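Local coordinates for protein (endonuclease) (Salmonella typhimurium, PDB 1BYR) that belongs to the PLD-like family as a compact bacterial nuclease-type protein, with helices packed on a mixed beta-sheet and two subunits in the assembly, at residues V17-A22 against K96-D101; P40-A45 against F110-A115; K44-A49 against V56-D61. All blocks are in the same frame, centred on the assembly; numbering follows the deposited sequence.

Interaction 1: V17-A22 against K96-D101; sequences VLVLSA and KVIIVD
Val19 and Ile98 meet by their branch ends where helix 14-25 lies against strand 97-100, Val19 CG1 standing 4.0 Å from Ile98 CD1. The two side chains cross at about a right angle, so the touch is confined to one methyl on each. Val19 places CG1 anti to its own backbone N (chi1 172°), while Ile98 has an extended tail (chi2 -175°) that carries CD1 out from the sheet to the helix. About one turn further along the helix, Ala22 is met by Val100, which closes on its backbone more than on its methyl. Val100 CG2 comes to 3.7 Å from Ala22 O and Val100 CG1 to 3.8 Å from the same oxygen, whereas Ala22 CB and Val100 CG2 remain 4.5 Å apart. That carbonyl has its polar need met by a hydrogen bond with Ser25 OG, and the valine methyls merely pack beside it. The small alanine and the beta-branched strand residues suit this buried interface: alanine keeps the helix surface low, and valine and isoleucine favour extended backbone. Phe112 touches both Val19 and Ile98, and Val126 lies on Ala22, extending the tight side.

The opposite character appears on the outer helix surface, where Val17 is exposed and Ser21 partly so, a hydroxyl being at ease near solvent. At the strand's end Asp101 is also partly exposed, yet its carboxylate is well held: OD1 accepts from the backbone N of Thr28 and of Ser29, and OD2 from that of Lys27. With His94, segment 96-101 forms the first part of the family's HKD motif, H-x-K-x4-D, and the contact lays a helix on the strand flanked by signature residues, Lys96 before it and Asp101 after it.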
ATOM      1  N   VAL A  17     -13.179   7.688   1.712  1.00  8.58           N
ATOM      2  CA  VAL A  17     -14.279   7.452   2.640  1.00  8.67           C
ATOM      3  C   VAL A  17     -14.009   6.265   3.559  1.00  9.56           C
ATOM      4  O   VAL A  17     -14.304   6.325   4.751  1.00  8.84           O
ATOM      5  CB  VAL A  17     -15.623   7.253   1.877  1.00  7.92           C
ATOM      6  CG1 VAL A  17     -16.728   6.885   2.839  1.00  5.71           C
ATOM      7  CG2 VAL A  17     -15.998   8.544   1.163  1.00  7.79           C
ATOM      8  N   LEU A  18     -13.436   5.192   3.015  1.00  9.50           N
ATOM      9  CA  LEU A  18     -13.117   3.996   3.796  1.00  9.00           C
ATOM     10  C   LEU A  18     -12.064   4.284   4.862  1.00  7.62           C
ATOM     11  O   LEU A  18     -12.175   3.834   6.007  1.00  7.48           O
ATOM     12  CB  LEU A  18     -12.620   2.870   2.866  1.00  7.23           C
ATOM     13  CG  LEU A  18     -12.220   1.569   3.559  1.00  7.63           C
ATOM     14  CD1 LEU A  18     -13.336   1.126   4.495  1.00  6.47           C
ATOM     15  CD2 LEU A  18     -11.931   0.487   2.519  1.00  5.96           C
ATOM     16  N   VAL A  19     -11.031   5.030   4.482  1.00  7.29           N
ATOM     17  CA  VAL A  19      -9.982   5.387   5.425  1.00  6.97           C
ATOM     18  C   VAL A  19     -10.608   6.228   6.552  1.00  6.03           C
ATOM     19  O   VAL A  19     -10.319   6.003   7.730  1.00  6.53           O
ATOM     20  CB  VAL A  19      -8.852   6.179   4.706  1.00  7.39           C
ATOM     21  CG1 VAL A  19      -7.858   6.732   5.725  1.00  7.49           C
ATOM     22  CG2 VAL A  19      -8.138   5.262   3.708  1.00  7.60           C
ATOM     23  N   LEU A  20     -11.473   7.175   6.192  1.00  5.85           N
ATOM     24  CA  LEU A  20     -12.158   8.004   7.197  1.00  7.97           C
ATOM     25  C   LEU A  20     -13.028   7.122   8.097  1.00  7.99           C
ATOM     26  O   LEU A  20     -13.099   7.338   9.307  1.00  9.07           O
ATOM     27  CB  LEU A  20     -13.015   9.082   6.522  1.00  4.21           C
ATOM     28  CG  LEU A  20     -12.149  10.156   5.857  1.00  5.55           C
ATOM     29  CD1 LEU A  20     -12.994  11.038   4.948  1.00  6.88           C
ATOM     30  CD2 LEU A  20     -11.460  10.986   6.935  1.00  6.33           C
ATOM     31  N   SER A  21     -13.661   6.105   7.511  1.00  7.77           N
ATOM     32  CA  SER A  21     -14.506   5.169   8.254  1.00  7.81           C
ATOM     33  C   SER A  21     -13.704   4.414   9.305  1.00  8.21           C
ATOM     34  O   SER A  21     -14.181   4.158  10.413  1.00  8.98           O
ATOM     35  CB  SER A  21     -15.159   4.160   7.301  1.00  7.05           C
ATOM     36  OG  SER A  21     -15.868   3.153   8.002  1.00  7.55           O
ATOM     37  N   ALA A  22     -12.476   4.052   8.968  1.00  7.82           N
ATOM     38  CA  ALA A  22     -11.640   3.335   9.917  1.00  8.46           C
ATOM     39  C   ALA A  22     -11.269   4.235  11.099  1.00  8.99           C
ATOM     40  O   ALA A  22     -11.323   3.811  12.250  1.00  8.87           O
ATOM     41  CB  ALA A  22     -10.368   2.815   9.220  1.00  8.69           C
ATOM     42  N   LYS A  96       1.783   3.210   4.850  1.00  8.99           N
ATOM     43  CA  LYS A  96       0.580   4.043   4.915  1.00  7.77           C
ATOM     44  C   LYS A  96      -0.359   3.086   5.651  1.00  7.47           C
ATOM     45  O   LYS A  96      -1.145   2.352   5.048  1.00  6.00           O
ATOM     46  CB  LYS A  96       0.040   4.367   3.507  1.00  7.29           C
ATOM     47  CG  LYS A  96       1.090   4.918   2.550  1.00  5.89           C
ATOM     48  CD  LYS A  96       1.708   3.780   1.700  1.00  5.39           C
ATOM     49  CE  LYS A  96       2.320   4.283   0.393  1.00  3.77           C
ATOM     50  NZ  LYS A  96       3.367   5.311   0.639  1.00  4.89           N
ATOM     51  N   VAL A  97      -0.245   3.098   6.969  1.00  6.58           N
ATOM     52  CA  VAL A  97      -0.995   2.176   7.808  1.00  6.83           C
ATOM     53  C   VAL A  97      -1.713   2.814   8.996  1.00  7.62           C
ATOM     54  O   VAL A  97      -1.186   3.718   9.645  1.00  6.68           O
ATOM     55  CB  VAL A  97      -0.028   1.104   8.380  1.00  7.38           C
ATOM     56  CG1 VAL A  97      -0.723   0.285   9.485  1.00  7.16           C
ATOM     57  CG2 VAL A  97       0.493   0.206   7.258  1.00  5.13           C
ATOM     58  N   ILE A  98      -2.922   2.331   9.266  1.00  8.81           N
ATOM     59  CA  ILE A  98      -3.699   2.776  10.415  1.00  8.45           C
ATOM     60  C   ILE A  98      -4.182   1.521  11.143  1.00  8.43           C
ATOM     61  O   ILE A  98      -4.934   0.722  10.590  1.00  7.40           O
ATOM     62  CB  ILE A  98      -4.938   3.634  10.018  1.00  8.68           C
ATOM     63  CG1 ILE A  98      -4.499   4.908   9.295  1.00  7.76           C
ATOM     64  CG2 ILE A  98      -5.701   4.050  11.277  1.00  8.68           C
ATOM     65  CD1 ILE A  98      -5.638   5.876   8.962  1.00  5.00           C
ATOM     66  N   ILE A  99      -3.692   1.331  12.369  1.00  7.09           N
ATOM     67  CA  ILE A  99      -4.083   0.196  13.193  1.00  7.67           C
ATOM     68  C   ILE A  99      -5.112   0.727  14.197  1.00  8.29           C
ATOM     69  O   ILE A  99      -4.803   1.588  15.019  1.00  9.26           O
ATOM     70  CB  ILE A  99      -2.877  -0.386  13.964  1.00  7.28           C
ATOM     71  CG1 ILE A  99      -1.747  -0.744  12.995  1.00  9.14           C
ATOM     72  CG2 ILE A  99      -3.303  -1.623  14.733  1.00  7.78           C
ATOM     73  CD1 ILE A  99      -0.380  -0.782  13.649  1.00  8.54           C
ATOM     74  N   VAL A 100      -6.335   0.207  14.129  1.00  9.51           N
ATOM     75  CA  VAL A 100      -7.426   0.657  14.995  1.00  9.24           C
ATOM     76  C   VAL A 100      -7.878  -0.340  16.071  1.00 10.71           C
ATOM     77  O   VAL A 100      -8.144  -1.526  15.793  1.00 11.20           O
ATOM     78  CB  VAL A 100      -8.643   1.044  14.119  1.00  9.02           C
ATOM     79  CG1 VAL A 100      -9.791   1.579  14.977  1.00  9.74           C
ATOM     80  CG2 VAL A 100      -8.210   2.084  13.099  1.00  8.62           C
ATOM     81  N   ASP A 101      -7.926   0.135  17.313  1.00  9.81           N
ATOM     82  CA  ASP A 101      -8.380  -0.668  18.435  1.00 11.60           C
ATOM     83  C   ASP A 101      -7.680  -2.025  18.585  1.00 13.15           C
ATOM     84  O   ASP A 101      -8.287  -3.007  19.012  1.00 12.64           O
ATOM     85  CB  ASP A 101      -9.902  -0.849  18.339  1.00  9.84           C
ATOM     86  CG  ASP A 101     -10.658   0.470  18.525  1.00 10.68           C
ATOM     87  OD1 ASP A 101     -10.036   1.438  19.008  1.00  8.24           O
ATOM     88  OD2 ASP A 101     -11.852   0.552  18.182  1.00  8.58           O
TER

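Interaction 2: P40-A45 against F110-A115; sequences PDIMKA and FNFTKA
Ile42 sets its CG2 methyl 4.3 Å from Phe112 CD1, the central touch between the first turns of helix 40-51 and the loop that leads into helix 114-118. The methyl approaches the ring obliquely. Phe112 has chi1 near -52°, which turns the ring toward the helix, and a large flat hydrocarbon suits this buried place because it gives a broad apolar surface between loop and helix without a polar partner. To one side of this pair the end of Met43 comes in, its CE 4.5 Å from Phe112 O; the flexible thioether chain bends to bring that methyl near although its first bond points elsewhere. On the more exposed side Pro40 CD lies 4.4 Å from Lys114 CG, so the lysine contributes the aliphatic base of its chain. Proline fits the first turn of a helix well, since no backbone N-H is needed there.

Behind the first shell, the loop itself fixes the phenylalanine. Phe112 is the central residue of an inverse gamma turn (phi -86°, psi 67°), and its backbone is hydrogen-bonded with Thr38 and Ala39, just before helix 40-51. The carbonyl oxygen Phe110 O sits 4.3 Å above one ring face, displaced toward the rim. Thr113 then takes the N-cap of the following helix: its OG1 is hydrogen-bonded with Ala116 N, a role for which a short hydroxyl side chain is apt. Met32 touches both Ile42 and Phe112 from strand 29-34, while Ala73, Tyr76 and Ile77 of helix 68-79 touch Met43. Asn111 is the last residue of the G-S-x-N part of the family's HKD motif; the capped helix start follows it, with Phe112 as the main contact to helix 40-51.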
ATOM      1  N   PRO A  40      -5.890  17.436   4.954  1.00 10.60           N
ATOM      2  CA  PRO A  40      -6.652  18.089   6.028  1.00 10.14           C
ATOM      3  C   PRO A  40      -7.804  17.237   6.574  1.00  8.95           C
ATOM      4  O   PRO A  40      -8.013  17.186   7.779  1.00  9.50           O
ATOM      5  CB  PRO A  40      -7.133  19.396   5.389  1.00 10.49           C
ATOM      6  CG  PRO A  40      -6.123  19.670   4.320  1.00 12.15           C
ATOM      7  CD  PRO A  40      -5.771  18.307   3.770  1.00 10.22           C
ATOM      8  N   ASP A  41      -8.537  16.569   5.684  1.00  7.32           N
ATOM      9  CA  ASP A  41      -9.659  15.716   6.072  1.00  6.46           C
ATOM     10  C   ASP A  41      -9.227  14.600   7.037  1.00  8.10           C
ATOM     11  O   ASP A  41      -9.933  14.289   8.002  1.00  8.99           O
ATOM     12  CB  ASP A  41     -10.286  15.097   4.831  1.00  6.99           C
ATOM     13  CG  ASP A  41      -9.385  14.077   4.175  1.00  6.78           C
ATOM     14  OD1 ASP A  41      -8.319  14.468   3.655  1.00  6.08           O
ATOM     15  OD2 ASP A  41      -9.740  12.880   4.185  1.00  7.01           O
ATOM     16  N   ILE A  42      -8.069  14.000   6.762  1.00  7.94           N
ATOM     17  CA  ILE A  42      -7.515  12.936   7.595  1.00  8.26           C
ATOM     18  C   ILE A  42      -7.132  13.497   8.976  1.00  8.32           C
ATOM     19  O   ILE A  42      -7.396  12.874  10.023  1.00  8.34           O
ATOM     20  CB  ILE A  42      -6.239  12.313   6.928  1.00 10.43           C
ATOM     21  CG1 ILE A  42      -6.606  11.725   5.557  1.00 11.77           C
ATOM     22  CG2 ILE A  42      -5.650  11.198   7.808  1.00  8.01           C
ATOM     23  CD1 ILE A  42      -7.593  10.593   5.623  1.00 11.53           C
ATOM     24  N   MET A  43      -6.499  14.668   8.985  1.00  8.57           N
ATOM     25  CA  MET A  43      -6.093  15.305  10.244  1.00  7.89           C
ATOM     26  C   MET A  43      -7.300  15.645  11.108  1.00  7.71           C
ATOM     27  O   MET A  43      -7.301  15.387  12.312  1.00 10.31           O
ATOM     28  CB  MET A  43      -5.285  16.573   9.962  1.00  8.68           C
ATOM     29  CG  MET A  43      -4.114  16.354   8.983  1.00  9.86           C
ATOM     30  SD  MET A  43      -3.011  14.966   9.436  1.00 10.87           S
ATOM     31  CE  MET A  43      -2.342  14.536   7.769  1.00 11.07           C
ATOM     32  N   LYS A  44      -8.336  16.205  10.499  1.00  7.86           N
ATOM     33  CA  LYS A  44      -9.543  16.564  11.234  1.00  8.17           C
ATOM     34  C   LYS A  44     -10.156  15.345  11.870  1.00  9.92           C
ATOM     35  O   LYS A  44     -10.638  15.402  13.010  1.00  9.15           O
ATOM     36  CB  LYS A  44     -10.562  17.205  10.307  1.00  8.38           C
ATOM     37  CG  LYS A  44     -10.257  18.657   9.995  1.00 11.21           C
ATOM     38  CD  LYS A  44     -11.275  19.215   9.032  1.00 12.88           C
ATOM     39  CE  LYS A  44     -10.635  20.228   8.126  1.00 14.95           C
ATOM     40  NZ  LYS A  44     -11.626  21.287   7.822  1.00 20.51           N
ATOM     41  N   ALA A  45     -10.147  14.234  11.133  1.00  9.15           N
ATOM     42  CA  ALA A  45     -10.696  12.981  11.635  1.00  9.44           C
ATOM     43  C   ALA A  45      -9.872  12.410  12.798  1.00  8.52           C
ATOM     44  O   ALA A  45     -10.431  11.899  13.768  1.00  8.62           O
ATOM     45  CB  ALA A  45     -10.795  11.944  10.494  1.00  6.98           C
ATOM     46  N   PHE A 110      -2.626   3.865  -0.754  1.00  3.88           N
ATOM     47  CA  PHE A 110      -3.139   5.180  -0.349  1.00  4.37           C
ATOM     48  C   PHE A 110      -2.317   5.999   0.667  1.00  5.06           C
ATOM     49  O   PHE A 110      -2.221   5.632   1.849  1.00  5.73           O
ATOM     50  CB  PHE A 110      -4.584   4.980   0.156  1.00  3.55           C
ATOM     51  CG  PHE A 110      -5.322   6.259   0.515  1.00  5.86           C
ATOM     52  CD1 PHE A 110      -5.243   6.794   1.799  1.00  5.82           C
ATOM     53  CD2 PHE A 110      -6.183   6.857  -0.390  1.00  4.79           C
ATOM     54  CE1 PHE A 110      -6.021   7.902   2.163  1.00  5.30           C
ATOM     55  CE2 PHE A 110      -6.963   7.970  -0.022  1.00  6.91           C
ATOM     56  CZ  PHE A 110      -6.881   8.482   1.244  1.00  3.10           C
ATOM     57  N   ASN A 111      -1.720   7.102   0.207  1.00  5.05           N
ATOM     58  CA  ASN A 111      -0.962   7.984   1.107  1.00  7.78           C
ATOM     59  C   ASN A 111      -1.986   8.945   1.678  1.00  8.09           C
ATOM     60  O   ASN A 111      -3.023   9.195   1.065  1.00  8.75           O
ATOM     61  CB  ASN A 111       0.090   8.808   0.371  1.00  6.95           C
ATOM     62  CG  ASN A 111       1.352   8.045   0.123  1.00  9.01           C
ATOM     63  OD1 ASN A 111       1.656   7.682  -1.013  1.00 13.04           O
ATOM     64  ND2 ASN A 111       2.100   7.786   1.166  1.00  5.66           N
ATOM     65  N   PHE A 112      -1.693   9.502   2.842  1.00 10.13           N
ATOM     66  CA  PHE A 112      -2.632  10.404   3.473  1.00  8.65           C
ATOM     67  C   PHE A 112      -2.444  11.820   2.970  1.00  8.18           C
ATOM     68  O   PHE A 112      -2.021  12.733   3.694  1.00  9.97           O
ATOM     69  CB  PHE A 112      -2.491  10.270   4.997  1.00  7.29           C
ATOM     70  CG  PHE A 112      -2.593   8.841   5.468  1.00  7.33           C
ATOM     71  CD1 PHE A 112      -3.794   8.154   5.374  1.00  9.48           C
ATOM     72  CD2 PHE A 112      -1.473   8.153   5.901  1.00  6.79           C
ATOM     73  CE1 PHE A 112      -3.874   6.798   5.695  1.00  7.50           C
ATOM     74  CE2 PHE A 112      -1.547   6.813   6.220  1.00  6.65           C
ATOM     75  CZ  PHE A 112      -2.749   6.133   6.115  1.00  6.61           C
ATOM     76  N   THR A 113      -2.767  11.973   1.694  1.00  7.21           N
ATOM     77  CA  THR A 113      -2.645  13.224   0.979  1.00  7.54           C
ATOM     78  C   THR A 113      -3.841  13.462   0.098  1.00  8.84           C
ATOM     79  O   THR A 113      -4.635  12.565  -0.186  1.00  8.02           O
ATOM     80  CB  THR A 113      -1.435  13.218   0.031  1.00  9.51           C
ATOM     81  OG1 THR A 113      -1.697  12.300  -1.046  1.00  9.07           O
ATOM     82  CG2 THR A 113      -0.180  12.799   0.766  1.00  6.91           C
ATOM     83  N   LYS A 114      -3.916  14.706  -0.350  1.00  8.58           N
ATOM     84  CA  LYS A 114      -4.963  15.184  -1.251  1.00 12.59           C
ATOM     85  C   LYS A 114      -4.839  14.457  -2.626  1.00 13.09           C
ATOM     86  O   LYS A 114      -5.833  13.943  -3.187  1.00 11.90           O
ATOM     87  CB  LYS A 114      -4.809  16.713  -1.425  1.00 15.56           C
ATOM     88  CG  LYS A 114      -4.067  17.452  -0.245  1.00 21.64           C
ATOM     89  CD  LYS A 114      -2.579  17.005  -0.016  1.00 17.25           C
ATOM     90  CE  LYS A 114      -1.600  17.365  -1.141  1.00 18.60           C
ATOM     91  NZ  LYS A 114      -1.370  16.236  -2.111  1.00 12.72           N
ATOM     92  N   ALA A 115      -3.618  14.394  -3.154  1.00 10.61           N
ATOM     93  CA  ALA A 115      -3.384  13.733  -4.436  1.00  8.21           C
ATOM     94  C   ALA A 115      -3.847  12.276  -4.361  1.00  8.71           C
ATOM     95  O   ALA A 115      -4.423  11.751  -5.308  1.00  9.04           O
ATOM     96  CB  ALA A 115      -1.914  13.814  -4.804  1.00  4.76           C
TER

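Interaction 3: K44-A49 against V56-D61; sequences KALVAA and VKIVID
Ala49 N donates to Ala45 O at 3.0 Å, an ordinary helical bond in the turn that carries Ala49, whose methyl points to the strand, where Ala49 CB lies 4.2 Å from Val56 CG2. The same branch of Val56 also comes to 4.2 Å from Leu46 O, so one valine methyl touches residues 46 and 49, about one turn apart. Its other branch, CG1, meets Leu46 CD2 at 4.3 Å. Leu46 therefore works with both of its methyls: CD1 goes the other way and meets Ile58 CD1 tip to tip at 4.0 Å. Ile58 can reach that far because its chain is extended (chi2 173°). Ala49 offers a single methyl to Val56, while the longer Leu46 can reach both Val56 and Ile58, and this beta-branched pair, two residues apart, presents the same sheet face to the helix.

The axes of the two segments come within 9.7 Å and run at 143°, roughly antiparallel, as expected when a helix returns the chain to the start of the next strand. This is the second half of the beta-alpha-beta unit formed by strand 29-34, helix 40-51 and strand 55-61. Met32 of the first strand touches both Leu46 and Ile58; Leu84 of strand 84-87 borders Ile58, and helix 68-79 flanks the helix through Tyr76 and Ile77 on Val47.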
ATOM      1  N   LYS A  44      -8.336  16.205  10.499  1.00  7.86           N
ATOM      2  CA  LYS A  44      -9.543  16.564  11.234  1.00  8.17           C
ATOM      3  C   LYS A  44     -10.156  15.345  11.870  1.00  9.92           C
ATOM      4  O   LYS A  44     -10.638  15.402  13.010  1.00  9.15           O
ATOM      5  CB  LYS A  44     -10.562  17.205  10.307  1.00  8.38           C
ATOM      6  CG  LYS A  44     -10.257  18.657   9.995  1.00 11.21           C
ATOM      7  CD  LYS A  44     -11.275  19.215   9.032  1.00 12.88           C
ATOM      8  CE  LYS A  44     -10.635  20.228   8.126  1.00 14.95           C
ATOM      9  NZ  LYS A  44     -11.626  21.287   7.822  1.00 20.51           N
ATOM     10  N   ALA A  45     -10.147  14.234  11.133  1.00  9.15           N
ATOM     11  CA  ALA A  45     -10.696  12.981  11.635  1.00  9.44           C
ATOM     12  C   ALA A  45      -9.872  12.410  12.798  1.00  8.52           C
ATOM     13  O   ALA A  45     -10.431  11.899  13.768  1.00  8.62           O
ATOM     14  CB  ALA A  45     -10.795  11.944  10.494  1.00  6.98           C
ATOM     15  N   LEU A  46      -8.547  12.499  12.707  1.00  8.77           N
ATOM     16  CA  LEU A  46      -7.683  11.995  13.766  1.00  8.01           C
ATOM     17  C   LEU A  46      -7.898  12.789  15.057  1.00  7.83           C
ATOM     18  O   LEU A  46      -8.027  12.211  16.139  1.00  5.83           O
ATOM     19  CB  LEU A  46      -6.207  12.057  13.338  1.00  6.45           C
ATOM     20  CG  LEU A  46      -5.807  11.062  12.240  1.00  7.42           C
ATOM     21  CD1 LEU A  46      -4.512  11.529  11.553  1.00  5.25           C
ATOM     22  CD2 LEU A  46      -5.647   9.675  12.844  1.00  2.37           C
ATOM     23  N   VAL A  47      -7.961  14.112  14.947  1.00 10.28           N
ATOM     24  CA  VAL A  47      -8.184  14.937  16.131  1.00 14.61           C
ATOM     25  C   VAL A  47      -9.596  14.737  16.686  1.00 14.52           C
ATOM     26  O   VAL A  47      -9.812  14.852  17.895  1.00 15.75           O
ATOM     27  CB  VAL A  47      -7.928  16.434  15.832  1.00 14.93           C
ATOM     28  CG1 VAL A  47      -6.642  16.598  15.024  1.00 15.80           C
ATOM     29  CG2 VAL A  47      -9.098  17.017  15.092  1.00 20.52           C
ATOM     30  N   ALA A  48     -10.560  14.424  15.829  1.00 13.50           N
ATOM     31  CA  ALA A  48     -11.912  14.171  16.331  1.00 13.25           C
ATOM     32  C   ALA A  48     -11.864  12.876  17.133  1.00 13.83           C
ATOM     33  O   ALA A  48     -12.597  12.709  18.110  1.00 12.80           O
ATOM     34  CB  ALA A  48     -12.913  14.040  15.195  1.00 13.08           C
ATOM     35  N   ALA A  49     -10.996  11.953  16.727  1.00 12.47           N
ATOM     36  CA  ALA A  49     -10.851  10.691  17.446  1.00 13.16           C
ATOM     37  C   ALA A  49     -10.279  10.975  18.835  1.00 13.46           C
ATOM     38  O   ALA A  49     -10.778  10.473  19.843  1.00 13.37           O
ATOM     39  CB  ALA A  49      -9.922   9.748  16.683  1.00 12.31           C
ATOM     40  N   VAL A  56      -4.488   8.074  20.397  1.00 10.88           N
ATOM     41  CA  VAL A  56      -3.855   8.205  19.084  1.00 10.34           C
ATOM     42  C   VAL A  56      -2.352   8.530  19.122  1.00 10.88           C
ATOM     43  O   VAL A  56      -1.923   9.482  19.780  1.00 11.01           O
ATOM     44  CB  VAL A  56      -4.570   9.316  18.244  1.00 10.57           C
ATOM     45  CG1 VAL A  56      -4.031   9.328  16.809  1.00  8.72           C
ATOM     46  CG2 VAL A  56      -6.095   9.089  18.245  1.00  8.61           C
ATOM     47  N   LYS A  57      -1.550   7.721  18.424  1.00  9.29           N
ATOM     48  CA  LYS A  57      -0.107   7.956  18.333  1.00  9.60           C
ATOM     49  C   LYS A  57       0.307   7.765  16.866  1.00 11.47           C
ATOM     50  O   LYS A  57      -0.130   6.821  16.191  1.00 11.01           O
ATOM     51  CB  LYS A  57       0.658   7.001  19.258  1.00  9.93           C
ATOM     52  CG  LYS A  57       0.475   7.326  20.740  1.00 12.47           C
ATOM     53  CD  LYS A  57       1.464   6.574  21.605  1.00 14.49           C
ATOM     54  CE  LYS A  57       1.086   6.638  23.080  1.00 17.96           C
ATOM     55  NZ  LYS A  57       2.014   5.828  23.941  1.00 18.16           N
ATOM     56  N   ILE A  58       1.151   8.667  16.369  1.00 10.38           N
ATOM     57  CA  ILE A  58       1.563   8.640  14.972  1.00  9.11           C
ATOM     58  C   ILE A  58       3.064   8.783  14.708  1.00  8.44           C
ATOM     59  O   ILE A  58       3.740   9.599  15.331  1.00  8.67           O
ATOM     60  CB  ILE A  58       0.832   9.783  14.223  1.00  7.16           C
ATOM     61  CG1 ILE A  58      -0.644   9.772  14.609  1.00  7.30           C
ATOM     62  CG2 ILE A  58       1.016   9.658  12.712  1.00  8.38           C
ATOM     63  CD1 ILE A  58      -1.435  10.949  14.071  1.00  5.64           C
ATOM     64  N   VAL A  59       3.595   7.965  13.796  1.00  8.67           N
ATOM     65  CA  VAL A  59       5.006   8.063  13.411  1.00  9.80           C
ATOM     66  C   VAL A  59       5.030   8.222  11.908  1.00  9.42           C
ATOM     67  O   VAL A  59       4.459   7.403  11.182  1.00  9.91           O
ATOM     68  CB  VAL A  59       5.826   6.805  13.775  1.00 10.68           C
ATOM     69  CG1 VAL A  59       6.146   6.829  15.243  1.00 16.74           C
ATOM     70  CG2 VAL A  59       5.070   5.550  13.395  1.00  9.74           C
ATOM     71  N   ILE A  60       5.664   9.291  11.438  1.00  6.89           N
ATOM     72  CA  ILE A  60       5.727   9.552  10.009  1.00  6.57           C
ATOM     73  C   ILE A  60       7.151   9.687   9.494  1.00  7.71           C
ATOM     74  O   ILE A  60       8.087   9.885  10.265  1.00  5.80           O
ATOM     75  CB  ILE A  60       4.958  10.844   9.669  1.00  5.86           C
ATOM     76  CG1 ILE A  60       5.737  12.067  10.167  1.00  5.26           C
ATOM     77  CG2 ILE A  60       3.591  10.803  10.333  1.00  6.84           C
ATOM     78  CD1 ILE A  60       4.990  13.407   9.983  1.00  2.00           C
ATOM     79  N   ASP A  61       7.309   9.555   8.181  1.00  8.00           N
ATOM     80  CA  ASP A  61       8.603   9.696   7.542  1.00  7.55           C
ATOM     81  C   ASP A  61       9.082  11.132   7.716  1.00  9.95           C
ATOM     82  O   ASP A  61       8.308  12.076   7.517  1.00 11.10           O
ATOM     83  CB  ASP A  61       8.492   9.388   6.044  1.00  6.30           C
ATOM     84  CG  ASP A  61       9.814   9.521   5.347  1.00  4.90           C
ATOM     85  OD1 ASP A  61      10.685   8.668   5.588  1.00  7.48           O
ATOM     86  OD2 ASP A  61       9.974  10.478   4.568  1.00  6.90           O
TER

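Helix 40-51 serves two contacts: its first turns belong to interaction 2 and the next to interaction 3, overlapping at Lys44 and Ala45, with centres about 10 Å apart. Interaction 1 joins this core through Leu20 CD2, 3.7 Å from Ala45 CB, and Val19 CG2, 3.7 Å from Phe110 CE1. Interactions 1 and 2 (centres about 11 Å apart) also meet around Lys96 and Asn111, both HKD-motif positions; Lys96 CA is 3.7 Å from Phe112 CE2. The motif probably marks the active site, as in PLD relatives. Near the subunit interface, Lys96 packs on Ser109 of the second subunit, and Asn111 on His94 of that subunit. Interaction 3 lies within the loop closed by interaction 1, on the same sheet.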